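Long-range contacts in ErfK/YbiS/YcfS/YnhG family protein (Xylanimonas cellulosilytica, PDB 4LPQ), which probably acts as a peptidoglycan L,D-transpeptidase, cross-linking the bacterial cell wall, and is seen here as a putative peptidoglycan-binding domain joined to the YkuD-type catalytic domain: residues 88-93 against 202-207; 76-81 against 96-101. One frame throughout, in Å; residues are numbered along the deposited sequence.

Contact 1: residues 88-93 against 202-207; sequences VEIDLD and TRVLLY
The hydroxyl of Tyr207 donates a short hydrogen bond to Glu89, OH to OE1 at 2.6 Å, and the anti lone pair of OE1 receives it. Carboxylate and phenol planes are turned 72° apart. OE1 also accepts from Arg81 N and OE2 from Ser82 OG, a set of donors that would probably favour the ionised carboxylate. Five backbone bonds join the two segments; three lie between the parallel strands 88-91 and 203-206: Arg203 O takes Val88 N, Val88 O takes Leu205 N at 2.8 Å, and Leu205 O takes Ile90 N. The ladder runs on past the last bridge, from Tyr207 N to Ile90 O and from Leu92 N to Tyr207 O. A water on Tyr207 O reaches Asp93 N and Asp91 OD1, which also accepts from Lys94 N, while Arg132 pairs with the terminal OXT and with Asp93. The Tyr207 ring, with CG between backbone N and carbonyl carbon (chi1 41°), is placed so that Ile90 O lies over the centre of one face, 4.1 Å from the ring plane. Asp91 CB meets its CE1 at 3.9 Å. With a phenylalanine here, Glu89 OE1 would probably be left with only Arg81 N of the two donors described. On the other face of the sheet Ile90 CD1 touches Val204 CG1 and Leu206 CD2, each at 3.9 Å, with Ile90 and Leu206 lying side by side. The C-terminal strand thus joins the catalytic-domain sheet with apolar packing on one face and a buried carboxylate bound to a phenol on the other.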
ATOM      1  N   VAL A  88     -12.245  -1.059   2.612  1.00 12.41           N
ATOM      2  CA  VAL A  88     -10.807  -1.196   2.494  1.00 12.22           C
ATOM      3  C   VAL A  88     -10.496  -2.674   2.276  1.00 13.71           C
ATOM      4  O   VAL A  88     -10.821  -3.501   3.113  1.00 14.95           O
ATOM      5  CB  VAL A  88     -10.108  -0.700   3.747  1.00 13.52           C
ATOM      6  CG1 VAL A  88      -8.597  -0.966   3.701  1.00 15.38           C
ATOM      7  CG2 VAL A  88     -10.321   0.801   3.863  1.00 15.27           C
ATOM      8  N   GLU A  89      -9.968  -2.985   1.096  1.00 12.59           N
ATOM      9  CA  GLU A  89      -9.621  -4.349   0.778  1.00 12.94           C
ATOM     10  C   GLU A  89      -8.111  -4.482   0.846  1.00 12.26           C
ATOM     11  O   GLU A  89      -7.365  -3.652   0.291  1.00 14.82           O
ATOM     12  CB  GLU A  89     -10.113  -4.737  -0.616  1.00 13.75           C
ATOM     13  CG  GLU A  89     -11.618  -4.658  -0.757  1.00 15.41           C
ATOM     14  CD  GLU A  89     -12.258  -5.253  -2.021  1.00 15.71           C
ATOM     15  OE1 GLU A  89     -11.531  -6.064  -2.679  1.00 16.82           O
ATOM     16  OE2 GLU A  89     -13.420  -4.866  -2.314  1.00 16.96           O
ATOM     17  N   ILE A  90      -7.620  -5.570   1.455  1.00 11.88           N
ATOM     18  CA  ILE A  90      -6.207  -5.803   1.529  1.00 11.59           C
ATOM     19  C   ILE A  90      -5.953  -7.176   0.921  1.00 13.00           C
ATOM     20  O   ILE A  90      -6.391  -8.220   1.391  1.00 13.87           O
ATOM     21  CB  ILE A  90      -5.750  -5.727   3.012  1.00 14.35           C
ATOM     22  CG1 ILE A  90      -6.065  -4.302   3.587  1.00 18.18           C
ATOM     23  CG2 ILE A  90      -4.261  -6.038   3.063  1.00 16.77           C
ATOM     24  CD1 ILE A  90      -6.015  -4.119   5.038  1.00 19.41           C
ATOM     25  N   ASP A  91      -5.236  -7.124  -0.220  1.00 12.10           N
ATOM     26  CA  ASP A  91      -4.822  -8.286  -0.975  1.00 13.39           C
ATOM     27  C   ASP A  91      -3.512  -8.748  -0.467  1.00 12.19           C
ATOM     28  O   ASP A  91      -2.480  -8.123  -0.754  1.00 13.73           O
ATOM     29  CB  ASP A  91      -4.841  -7.970  -2.486  1.00 13.66           C
ATOM     30  CG  ASP A  91      -4.515  -9.171  -3.342  1.00 13.87           C
ATOM     31  OD1 ASP A  91      -3.789 -10.097  -2.879  1.00 16.02           O
ATOM     32  OD2 ASP A  91      -4.998  -9.156  -4.508  1.00 17.35           O
ATOM     33  N   LEU A  92      -3.506  -9.789   0.360  1.00 13.75           N
ATOM     34  CA  LEU A  92      -2.287 -10.265   1.013  1.00 14.56           C
ATOM     35  C   LEU A  92      -1.294 -10.868   0.065  1.00 11.56           C
ATOM     36  O   LEU A  92      -0.086 -10.710   0.252  1.00 15.46           O
ATOM     37  CB  LEU A  92      -2.615 -11.186   2.173  1.00 15.90           C
ATOM     38  CG  LEU A  92      -3.459 -10.564   3.298  1.00 16.81           C
ATOM     39  CD1 LEU A  92      -3.887 -11.621   4.254  1.00 23.69           C
ATOM     40  CD2 LEU A  92      -2.660  -9.417   3.962  1.00 18.19           C
ATOM     41  N   ASP A  93      -1.751 -11.543  -1.002  1.00 13.68           N
ATOM     42  CA  ASP A  93      -0.842 -12.093  -1.981  1.00 14.21           C
ATOM     43  C   ASP A  93      -0.104 -10.998  -2.753  1.00 13.07           C
ATOM     44  O   ASP A  93       1.117 -11.076  -3.006  1.00 14.82           O
ATOM     45  CB  ASP A  93      -1.560 -12.999  -2.967  1.00 15.65           C
ATOM     46  CG  ASP A  93      -2.006 -14.319  -2.338  1.00 22.89           C
ATOM     47  OD1 ASP A  93      -1.733 -14.620  -1.145  1.00 26.35           O
ATOM     48  OD2 ASP A  93      -2.712 -15.026  -3.076  1.00 31.34           O
ATOM     49  N   THR A 202     -16.074   1.273   9.099  1.00 13.44           N
ATOM     50  CA  THR A 202     -15.716   0.932   7.722  1.00 12.37           C
ATOM     51  C   THR A 202     -15.282  -0.524   7.652  1.00 12.11           C
ATOM     52  O   THR A 202     -14.381  -0.966   8.373  1.00 13.78           O
ATOM     53  CB  THR A 202     -14.626   1.859   7.192  1.00 14.07           C
ATOM     54  OG1 THR A 202     -15.023   3.221   7.211  1.00 15.62           O
ATOM     55  CG2 THR A 202     -14.205   1.492   5.797  1.00 14.98           C
ATOM     56  N   ARG A 203     -15.817  -1.239   6.649  1.00 13.21           N
ATOM     57  CA  ARG A 203     -15.441  -2.615   6.378  1.00 12.83           C
ATOM     58  C   ARG A 203     -13.960  -2.688   5.982  1.00 12.58           C
ATOM     59  O   ARG A 203     -13.520  -1.944   5.095  1.00 13.23           O
ATOM     60  CB  ARG A 203     -16.314  -3.180   5.268  1.00 14.06           C
ATOM     61  CG  ARG A 203     -16.172  -4.646   4.967  1.00 14.32           C
ATOM     62  CD  ARG A 203     -17.098  -4.989   3.828  1.00 14.97           C
ATOM     63  NE  ARG A 203     -17.123  -6.401   3.586  1.00 16.00           N
ATOM     64  CZ  ARG A 203     -17.584  -6.982   2.489  1.00 15.74           C
ATOM     65  NH1 ARG A 203     -18.065  -6.210   1.509  1.00 17.81           N
ATOM     66  NH2 ARG A 203     -17.573  -8.291   2.379  1.00 18.45           N
ATOM     67  N   VAL A 204     -13.293  -3.690   6.497  1.00 12.46           N
ATOM     68  CA  VAL A 204     -11.911  -3.987   6.144  1.00 12.16           C
ATOM     69  C   VAL A 204     -11.908  -5.471   5.805  1.00 12.65           C
ATOM     70  O   VAL A 204     -12.124  -6.322   6.659  1.00 14.75           O
ATOM     71  CB  VAL A 204     -10.892  -3.725   7.290  1.00 13.45           C
ATOM     72  CG1 VAL A 204      -9.455  -4.061   6.828  1.00 14.93           C
ATOM     73  CG2 VAL A 204     -10.988  -2.265   7.681  1.00 13.79           C
ATOM     74  N   LEU A 205     -11.650  -5.784   4.529  1.00 12.86           N
ATOM     75  CA  LEU A 205     -11.737  -7.118   4.004  1.00 13.27           C
ATOM     76  C   LEU A 205     -10.352  -7.587   3.579  1.00 13.12           C
ATOM     77  O   LEU A 205      -9.780  -6.924   2.701  1.00 14.91           O
ATOM     78  CB  LEU A 205     -12.734  -7.089   2.802  1.00 15.83           C
ATOM     79  CG  LEU A 205     -12.937  -8.307   2.030  1.00 18.38           C
ATOM     80  CD1 LEU A 205     -13.587  -9.364   2.874  1.00 18.49           C
ATOM     81  CD2 LEU A 205     -13.831  -7.999   0.795  1.00 17.79           C
ATOM     82  N   LEU A 206      -9.834  -8.676   4.131  1.00 13.51           N
ATOM     83  CA  LEU A 206      -8.466  -9.139   3.846  1.00 13.04           C
ATOM     84  C   LEU A 206      -8.586 -10.501   3.234  1.00 15.07           C
ATOM     85  O   LEU A 206      -9.316 -11.368   3.768  1.00 15.82           O
ATOM     86  CB  LEU A 206      -7.576  -9.190   5.038  1.00 14.89           C
ATOM     87  CG  LEU A 206      -7.420  -7.901   5.837  1.00 12.95           C
ATOM     88  CD1 LEU A 206      -8.496  -7.789   6.938  1.00 14.61           C
ATOM     89  CD2 LEU A 206      -5.998  -7.734   6.411  1.00 15.61           C
ATOM     90  N   TYR A 207      -7.863 -10.731   2.153  1.00 13.67           N
ATOM     91  CA  TYR A 207      -7.917 -12.070   1.484  1.00 15.94           C
ATOM     92  C   TYR A 207      -6.602 -12.405   0.820  1.00 15.78           C
ATOM     93  O   TYR A 207      -5.757 -11.491   0.630  1.00 15.80           O
ATOM     94  CB  TYR A 207      -8.989 -12.066   0.392  1.00 15.95           C
ATOM     95  CG  TYR A 207      -9.072 -10.833  -0.460  1.00 14.84           C
ATOM     96  CD1 TYR A 207      -8.254 -10.695  -1.546  1.00 16.32           C
ATOM     97  CD2 TYR A 207      -9.948  -9.827  -0.197  1.00 14.86           C
ATOM     98  CE1 TYR A 207      -8.330  -9.592  -2.348  1.00 14.47           C
ATOM     99  CE2 TYR A 207     -10.095  -8.719  -0.993  1.00 17.09           C
ATOM    100  CZ  TYR A 207      -9.228  -8.585  -2.085  1.00 14.87           C
ATOM    101  OH  TYR A 207      -9.337  -7.424  -2.871  1.00 16.55           O
ATOM    102  OXT TYR A 207      -6.372 -13.639   0.533  1.00 19.84           O
TER
HETATM  103  O   HOH W   1      -4.573 -12.364  -1.799  1.00 18.09           O

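Contact 2: residues 76-81 against 96-101; sequences YRPTPR and ILLAVE
Pro78 and Pro80 press their rings onto the strand 96-101, meeting three of its residues, Ile96, Leu98 and Val100, whose side chains rise from the same face. The bumps interleave. The CG corner of Pro78 comes down between two methyls, meeting Leu98 CD2 at 3.8 Å and, more loosely, Ile96 CD1 at 4.2 Å. Farther along the strand Pro80 lies over the branched end of Val100. Its CB sits above the fork, 3.8 Å from Val100 CG1 and 3.9 Å from Val100 CG2, with CG of the same proline 4.0 Å from CG1. Leu98 fills the hollow between the two prolines: with CG anti to the carbonyl carbon (chi1 -46°), it sends CD2 to Pro78 while CD1 approaches Pro80 CA at 4.4 Å. Pro78 slants across Leu98, and Pro80 across Val100. Ile108 on the next strand flanks Pro78, and Val105 flanks Pro80, while Tyr207 lies against Leu98 and Lys54 and Ala55 of helix 43-56 against Ile96. The loop passes over this face of the sheet on its way from helix 66-74 to strand 86-91, linking the putative peptidoglycan-binding domain to the catalytic one. With no hydrogen bond between the two segments, the contact rests on apolar packing, in which two stiff rings set the shape of the loop's underside.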
ATOM      1  N   TYR A  76      -3.580  -1.234 -16.272  1.00 13.04           N
ATOM      2  CA  TYR A  76      -3.908  -2.265 -15.320  1.00 13.42           C
ATOM      3  C   TYR A  76      -4.361  -1.653 -13.987  1.00 13.49           C
ATOM      4  O   TYR A  76      -3.678  -0.857 -13.381  1.00 13.87           O
ATOM      5  CB  TYR A  76      -2.772  -3.221 -15.002  1.00 14.98           C
ATOM      6  CG  TYR A  76      -3.221  -4.344 -14.070  1.00 14.90           C
ATOM      7  CD1 TYR A  76      -3.932  -5.429 -14.551  1.00 17.82           C
ATOM      8  CD2 TYR A  76      -3.166  -4.182 -12.719  1.00 14.48           C
ATOM      9  CE1 TYR A  76      -4.511  -6.352 -13.682  1.00 16.90           C
ATOM     10  CE2 TYR A  76      -3.714  -5.072 -11.838  1.00 15.79           C
ATOM     11  CZ  TYR A  76      -4.410  -6.112 -12.311  1.00 15.37           C
ATOM     12  OH  TYR A  76      -4.947  -7.038 -11.442  1.00 19.21           O
ATOM     13  N   ARG A  77      -5.556  -2.125 -13.550  1.00 13.28           N
ATOM     14  CA  ARG A  77      -6.112  -1.811 -12.221  1.00 13.11           C
ATOM     15  C   ARG A  77      -6.669  -3.107 -11.663  1.00 14.18           C
ATOM     16  O   ARG A  77      -7.343  -3.869 -12.384  1.00 15.83           O
ATOM     17  CB  ARG A  77      -7.178  -0.777 -12.270  1.00 14.15           C
ATOM     18  CG  ARG A  77      -6.643   0.613 -12.591  1.00 17.35           C
ATOM     19  CD  ARG A  77      -7.700   1.563 -13.048  1.00 18.61           C
ATOM     20  NE  ARG A  77      -8.933   1.541 -12.293  1.00 20.31           N
ATOM     21  CZ  ARG A  77      -9.241   2.225 -11.185  1.00 20.07           C
ATOM     22  NH1 ARG A  77      -8.409   2.967 -10.547  1.00 22.53           N
ATOM     23  NH2 ARG A  77     -10.438   2.115 -10.741  1.00 21.30           N
ATOM     24  N   PRO A  78      -6.475  -3.357 -10.356  1.00 13.88           N
ATOM     25  CA  PRO A  78      -7.046  -4.585  -9.791  1.00 15.26           C
ATOM     26  C   PRO A  78      -8.612  -4.494  -9.695  1.00 14.42           C
ATOM     27  O   PRO A  78      -9.141  -3.382  -9.622  1.00 16.09           O
ATOM     28  CB  PRO A  78      -6.404  -4.654  -8.436  1.00 18.49           C
ATOM     29  CG  PRO A  78      -5.976  -3.321  -8.137  1.00 18.14           C
ATOM     30  CD  PRO A  78      -5.736  -2.570  -9.370  1.00 15.12           C
ATOM     31  N   THR A  79      -9.240  -5.664  -9.740  1.00 16.80           N
ATOM     32  CA  THR A  79     -10.696  -5.746  -9.588  1.00 17.69           C
ATOM     33  C   THR A  79     -11.030  -6.003  -8.113  1.00 15.96           C
ATOM     34  O   THR A  79     -10.515  -7.012  -7.574  1.00 17.59           O
ATOM     35  CB  THR A  79     -11.248  -6.866 -10.463  1.00 19.73           C
ATOM     36  OG1 THR A  79     -10.952  -6.602 -11.827  1.00 22.54           O
ATOM     37  CG2 THR A  79     -12.682  -7.008 -10.297  1.00 21.68           C
ATOM     38  N   PRO A  80     -11.834  -5.165  -7.488  1.00 15.43           N
ATOM     39  CA  PRO A  80     -12.113  -5.402  -6.052  1.00 15.43           C
ATOM     40  C   PRO A  80     -13.108  -6.587  -5.908  1.00 16.33           C
ATOM     41  O   PRO A  80     -13.823  -6.951  -6.902  1.00 19.59           O
ATOM     42  CB  PRO A  80     -12.766  -4.152  -5.612  1.00 19.71           C
ATOM     43  CG  PRO A  80     -13.350  -3.585  -6.847  1.00 23.49           C
ATOM     44  CD  PRO A  80     -12.534  -4.012  -8.008  1.00 20.44           C
ATOM     45  N   ARG A  81     -13.194  -7.135  -4.700  1.00 15.98           N
ATOM     46  CA  ARG A  81     -14.161  -8.146  -4.401  1.00 17.98           C
ATOM     47  C   ARG A  81     -15.535  -7.589  -3.971  1.00 19.51           C
ATOM     48  O   ARG A  81     -16.560  -8.259  -4.199  1.00 23.20           O
ATOM     49  CB  ARG A  81     -13.644  -9.066  -3.321  1.00 22.01           C
ATOM     50  CG  ARG A  81     -12.465  -9.879  -3.769  1.00 20.56           C
ATOM     51  CD  ARG A  81     -12.235 -11.039  -2.848  1.00 26.21           C
ATOM     52  NE  ARG A  81     -11.075 -11.840  -3.274  1.00 26.86           N
ATOM     53  CZ  ARG A  81     -10.770 -13.041  -2.750  1.00 22.89           C
ATOM     54  NH1 ARG A  81     -11.462 -13.474  -1.616  1.00 31.43           N
ATOM     55  NH2 ARG A  81      -9.660 -13.571  -3.198  1.00 32.76           N
ATOM     56  N   ILE A  96      -1.124  -5.169  -1.450  1.00 10.66           N
ATOM     57  CA  ILE A  96      -1.689  -3.870  -1.741  1.00 11.35           C
ATOM     58  C   ILE A  96      -2.965  -3.694  -0.926  1.00 11.23           C
ATOM     59  O   ILE A  96      -3.668  -4.664  -0.604  1.00 11.94           O
ATOM     60  CB  ILE A  96      -1.940  -3.684  -3.266  1.00 11.75           C
ATOM     61  CG1 ILE A  96      -2.886  -4.713  -3.818  1.00 12.79           C
ATOM     62  CG2 ILE A  96      -0.635  -3.652  -4.037  1.00 13.16           C
ATOM     63  CD1 ILE A  96      -3.121  -4.682  -5.308  1.00 13.54           C
ATOM     64  N   LEU A  97      -3.235  -2.418  -0.690  1.00 10.73           N
ATOM     65  CA  LEU A  97      -4.468  -1.973  -0.066  1.00 11.62           C
ATOM     66  C   LEU A  97      -5.261  -1.216  -1.103  1.00 11.72           C
ATOM     67  O   LEU A  97      -4.751  -0.338  -1.802  1.00 12.03           O
ATOM     68  CB  LEU A  97      -4.135  -1.113   1.179  1.00 11.72           C
ATOM     69  CG  LEU A  97      -5.333  -0.576   1.947  1.00 12.89           C
ATOM     70  CD1 LEU A  97      -4.925  -0.362   3.387  1.00 15.09           C
ATOM     71  CD2 LEU A  97      -5.784   0.758   1.356  1.00 14.10           C
ATOM     72  N   LEU A  98      -6.542  -1.543  -1.221  1.00 12.64           N
ATOM     73  CA  LEU A  98      -7.457  -0.919  -2.116  1.00 12.06           C
ATOM     74  C   LEU A  98      -8.504  -0.091  -1.330  1.00 13.09           C
ATOM     75  O   LEU A  98      -9.161  -0.666  -0.451  1.00 14.07           O
ATOM     76  CB  LEU A  98      -8.191  -1.929  -2.981  1.00 12.79           C
ATOM     77  CG  LEU A  98      -7.364  -3.028  -3.629  1.00 14.70           C
ATOM     78  CD1 LEU A  98      -8.238  -3.963  -4.449  1.00 16.60           C
ATOM     79  CD2 LEU A  98      -6.294  -2.411  -4.483  1.00 15.62           C
ATOM     80  N   ALA A  99      -8.630   1.192  -1.661  1.00 12.57           N
ATOM     81  CA  ALA A  99      -9.706   2.025  -1.129  1.00 14.05           C
ATOM     82  C   ALA A  99     -10.771   1.892  -2.216  1.00 13.78           C
ATOM     83  O   ALA A  99     -10.604   2.342  -3.337  1.00 15.36           O
ATOM     84  CB  ALA A  99      -9.214   3.434  -0.961  1.00 15.18           C
ATOM     85  N   VAL A 100     -11.872   1.281  -1.839  1.00 12.74           N
ATOM     86  CA  VAL A 100     -12.954   0.879  -2.782  1.00 14.20           C
ATOM     87  C   VAL A 100     -14.271   1.584  -2.406  1.00 14.74           C
ATOM     88  O   VAL A 100     -14.613   1.674  -1.220  1.00 15.09           O
ATOM     89  CB  VAL A 100     -13.154  -0.647  -2.786  1.00 14.69           C
ATOM     90  CG1 VAL A 100     -14.144  -1.076  -3.866  1.00 15.51           C
ATOM     91  CG2 VAL A 100     -11.815  -1.436  -2.952  1.00 15.50           C
ATOM     92  N   GLU A 101     -14.963   2.112  -3.386  1.00 15.70           N
ATOM     93  CA  GLU A 101     -16.310   2.696  -3.185  1.00 17.79           C
ATOM     94  C   GLU A 101     -17.247   2.191  -4.251  1.00 15.99           C
ATOM     95  O   GLU A 101     -17.012   2.314  -5.445  1.00 18.38           O
ATOM     96  CB  GLU A 101     -16.292   4.175  -3.245  1.00 22.87           C
ATOM     97  CG  GLU A 101     -15.571   4.873  -2.167  1.00 27.56           C
ATOM     98  CD  GLU A 101     -15.762   6.407  -2.313  1.00 32.41           C
ATOM     99  OE1 GLU A 101     -14.737   7.123  -2.358  1.00 28.26           O
ATOM    100  OE2 GLU A 101     -16.883   6.816  -2.548  1.00 52.01           O
TER

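Contacts 1 and 2 lie on adjoining parts of one sheet, their centres about 9 Å apart, because strands 86-91 and 96-101 are antiparallel neighbours. Glu89 joins them: its backbone O lies 2.7 Å from Leu98 N, probably a hydrogen bond, while its carboxylate faces the linker, OE2 lying 3.4 Å from Pro80 CB. Arg81 makes a cation-pi interaction with Tyr207, so the chain terminus and the interdomain loop meet on the same face. Contact 1 is the nearer to the predicted active site: the Leu206 side chain is about 9 Å from that of the predicted nucleophile Cys181, and that of Ile90 about 10 Å from that of His167. Contact 2 is remote from both.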